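Local coordinates for diacylglycerol O-acyltransferase (Marinobacter hydrocarbonoclasticus, PDB 6CHJ), which probably transfers acyl groups from acyl-CoA to diacylglycerol or long-chain alcohols, making triacylglycerols and wax esters, at residues 21-26 with 134-139. Residues are numbered along the deposited sequence; the frame is centred on the assembly and turned at random.
Sequences MHVGGL and VHHSLV
An antiparallel strand pairing, buried in the middle of a mixed sheet, joins the start of strand 22-30 to the end of strand 127-135, just where strand 127-135 turns off into a tight loop. Val-23 and Val-134 form the hydrogen-bonded pair, with Val-23 N to Val-134 O at 2.8 Å and Val-134 N to Val-23 O at 2.9 Å; His-22 and His-135 follow as a non-hydrogen-bonded pair. Past the strand end, Met-21 O still takes the amide of His-136, N to O 3.1 Å, in the carbonyl plane. The same oxygen lies over the centre of the His-135 ring, 3.4 Å above its plane. That ring swings back over the carbonyl because CG is anti to the backbone N (chi1 -159°), and it is held at both nitrogens: ND1 accepts from Ser-137 N at 3.0 Å, 25° out of the ring plane, and NE2 bonds to Glu-15. A phenylalanine in place of His-135 would probably leave Ser-137 N without its acceptor and Glu-15 without this partner, unsettling the turn. Val-23 CG1 meets the edge of the His-136 ring at CD2, 3.6 Å away, while Phe-11 stacks on that ring. His-135 and His-136 are the paired histidines of the HHxxxDG motif, the active-site signature of CoA-dependent acyltransferases of this superfamily, here placed at a strand end.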
ATOM      1  N   MET B  21      -0.660 -11.578  -1.934  1.00 48.47           N
ATOM      2  CA  MET B  21      -1.243 -12.846  -1.535  1.00 50.88           C
ATOM      3  C   MET B  21      -1.942 -12.708  -0.184  1.00 46.00           C
ATOM      4  O   MET B  21      -1.855 -13.577   0.685  1.00 51.04           O
ATOM      5  CB  MET B  21      -0.166 -13.942  -1.540  1.00 50.43           C
ATOM      6  CG  MET B  21       0.371 -14.270  -2.956  1.00 51.04           C
ATOM      7  SD  MET B  21      -0.879 -14.844  -4.172  1.00 55.29           S
ATOM      8  CE  MET B  21      -1.634 -16.121  -3.241  1.00 54.14           C
ATOM      9  N   HIS B  22      -2.615 -11.586   0.014  1.00 49.31           N
ATOM     10  CA  HIS B  22      -3.449 -11.381   1.186  1.00 47.18           C
ATOM     11  C   HIS B  22      -4.919 -11.443   0.779  1.00 44.75           C
ATOM     12  O   HIS B  22      -5.285 -11.081  -0.339  1.00 45.99           O
ATOM     13  CB  HIS B  22      -3.137 -10.041   1.862  1.00 46.51           C
ATOM     14  CG  HIS B  22      -3.316  -8.841   0.977  1.00 47.18           C
ATOM     15  ND1 HIS B  22      -2.261  -8.211   0.348  1.00 41.56           N
ATOM     16  CD2 HIS B  22      -4.426  -8.144   0.632  1.00 42.70           C
ATOM     17  CE1 HIS B  22      -2.714  -7.194  -0.360  1.00 40.43           C
ATOM     18  NE2 HIS B  22      -4.026  -7.134  -0.211  1.00 41.02           N
ATOM     19  N   VAL B  23      -5.762 -11.911   1.686  1.00 45.70           N
ATOM     20  CA  VAL B  23      -7.195 -11.822   1.502  1.00 46.59           C
ATOM     21  C   VAL B  23      -7.717 -10.659   2.333  1.00 45.62           C
ATOM     22  O   VAL B  23      -7.000 -10.071   3.140  1.00 45.72           O
ATOM     23  CB  VAL B  23      -7.913 -13.131   1.880  1.00 49.93           C
ATOM     24  CG1 VAL B  23      -7.261 -14.324   1.170  1.00 50.84           C
ATOM     25  CG2 VAL B  23      -7.894 -13.295   3.412  1.00 49.11           C
ATOM     26  N   GLY B  24      -8.993 -10.335   2.143  1.00 46.33           N
ATOM     27  CA  GLY B  24      -9.628  -9.217   2.805  1.00 45.63           C
ATOM     28  C   GLY B  24     -11.117  -9.445   2.924  1.00 53.04           C
ATOM     29  O   GLY B  24     -11.687 -10.339   2.295  1.00 51.69           O
ATOM     30  N   GLY B  25     -11.744  -8.618   3.753  1.00 46.91           N
ATOM     31  CA  GLY B  25     -13.186  -8.625   3.888  1.00 46.69           C
ATOM     32  C   GLY B  25     -13.711  -7.241   4.197  1.00 47.95           C
ATOM     33  O   GLY B  25     -13.089  -6.472   4.945  1.00 43.79           O
ATOM     34  N   LEU B  26     -14.853  -6.910   3.611  1.00 43.57           N
ATOM     35  CA  LEU B  26     -15.477  -5.606   3.761  1.00 45.34           C
ATOM     36  C   LEU B  26     -16.818  -5.772   4.466  1.00 52.65           C
ATOM     37  O   LEU B  26     -17.773  -6.300   3.881  1.00 52.82           O
ATOM     38  CB  LEU B  26     -15.664  -4.930   2.408  1.00 45.69           C
ATOM     39  CG  LEU B  26     -16.453  -3.633   2.556  1.00 47.27           C
ATOM     40  CD1 LEU B  26     -15.699  -2.604   3.446  1.00 41.94           C
ATOM     41  CD2 LEU B  26     -16.773  -3.073   1.186  1.00 43.18           C
ATOM     42  N   VAL B 134      -5.835  -9.736   5.782  1.00 47.04           N
ATOM     43  CA  VAL B 134      -4.954 -10.717   6.418  1.00 54.35           C
ATOM     44  C   VAL B 134      -4.225 -11.513   5.348  1.00 52.26           C
ATOM     45  O   VAL B 134      -4.820 -11.895   4.335  1.00 51.31           O
ATOM     46  CB  VAL B 134      -5.709 -11.674   7.367  1.00 55.69           C
ATOM     47  CG1 VAL B 134      -4.714 -12.587   8.100  1.00 54.59           C
ATOM     48  CG2 VAL B 134      -6.517 -10.885   8.379  1.00 57.49           C
ATOM     49  N   HIS B 135      -2.946 -11.786   5.587  1.00 50.37           N
ATOM     50  CA  HIS B 135      -2.174 -12.569   4.635  1.00 53.55           C
ATOM     51  C   HIS B 135      -2.581 -14.041   4.668  1.00 57.77           C
ATOM     52  O   HIS B 135      -2.763 -14.630   5.737  1.00 58.72           O
ATOM     53  CB  HIS B 135      -0.680 -12.434   4.919  1.00 53.36           C
ATOM     54  CG  HIS B 135       0.174 -12.783   3.739  1.00 55.96           C
ATOM     55  ND1 HIS B 135       0.576 -14.073   3.470  1.00 52.12           N
ATOM     56  CD2 HIS B 135       0.656 -12.019   2.729  1.00 52.55           C
ATOM     57  CE1 HIS B 135       1.299 -14.084   2.364  1.00 54.43           C
ATOM     58  NE2 HIS B 135       1.355 -12.852   1.889  1.00 53.72           N
ATOM     59  N   HIS B 136      -2.702 -14.644   3.478  1.00 55.64           N
ATOM     60  CA  HIS B 136      -3.120 -16.044   3.378  1.00 64.29           C
ATOM     61  C   HIS B 136      -2.141 -16.998   4.071  1.00 60.83           C
ATOM     62  O   HIS B 136      -2.555 -18.053   4.566  1.00 66.59           O
ATOM     63  CB  HIS B 136      -3.298 -16.434   1.903  1.00 62.52           C
ATOM     64  CG  HIS B 136      -4.309 -17.518   1.671  1.00 67.27           C
ATOM     65  ND1 HIS B 136      -4.085 -18.838   2.005  1.00 69.40           N
ATOM     66  CD2 HIS B 136      -5.546 -17.477   1.119  1.00 69.50           C
ATOM     67  CE1 HIS B 136      -5.143 -19.559   1.679  1.00 67.23           C
ATOM     68  NE2 HIS B 136      -6.043 -18.759   1.138  1.00 68.64           N
ATOM     69  N   SER B 137      -0.851 -16.660   4.117  1.00 58.22           N
ATOM     70  CA  SER B 137       0.090 -17.462   4.904  1.00 64.60           C
ATOM     71  C   SER B 137      -0.296 -17.534   6.374  1.00 65.10           C
ATOM     72  O   SER B 137       0.043 -18.508   7.050  1.00 66.90           O
ATOM     73  CB  SER B 137       1.500 -16.905   4.800  1.00 59.39           C
ATOM     74  OG  SER B 137       2.178 -17.527   3.730  1.00 68.73           O
ATOM     75  N   LEU B 138      -0.986 -16.516   6.887  1.00 62.45           N
ATOM     76  CA  LEU B 138      -1.337 -16.458   8.298  1.00 64.90           C
ATOM     77  C   LEU B 138      -2.751 -16.957   8.566  1.00 63.31           C
ATOM     78  O   LEU B 138      -2.982 -17.649   9.560  1.00 68.20           O
ATOM     79  CB  LEU B 138      -1.184 -15.024   8.823  1.00 62.52           C
ATOM     80  CG  LEU B 138      -1.244 -14.905  10.344  1.00 65.48           C
ATOM     81  CD1 LEU B 138       0.025 -15.492  10.958  1.00 65.87           C
ATOM     82  CD2 LEU B 138      -1.439 -13.456  10.781  1.00 70.50           C
ATOM     83  N   VAL B 139      -3.711 -16.601   7.720  1.00 62.95           N
ATOM     84  CA  VAL B 139      -5.084 -17.085   7.828  1.00 66.99           C
ATOM     85  C   VAL B 139      -5.640 -17.287   6.422  1.00 67.82           C
ATOM     86  O   VAL B 139      -5.631 -16.357   5.607  1.00 63.41           O
ATOM     87  CB  VAL B 139      -5.975 -16.111   8.621  1.00 67.50           C
ATOM     88  CG1 VAL B 139      -7.420 -16.582   8.625  1.00 60.29           C
ATOM     89  CG2 VAL B 139      -5.462 -15.935  10.051  1.00 64.47           C
TER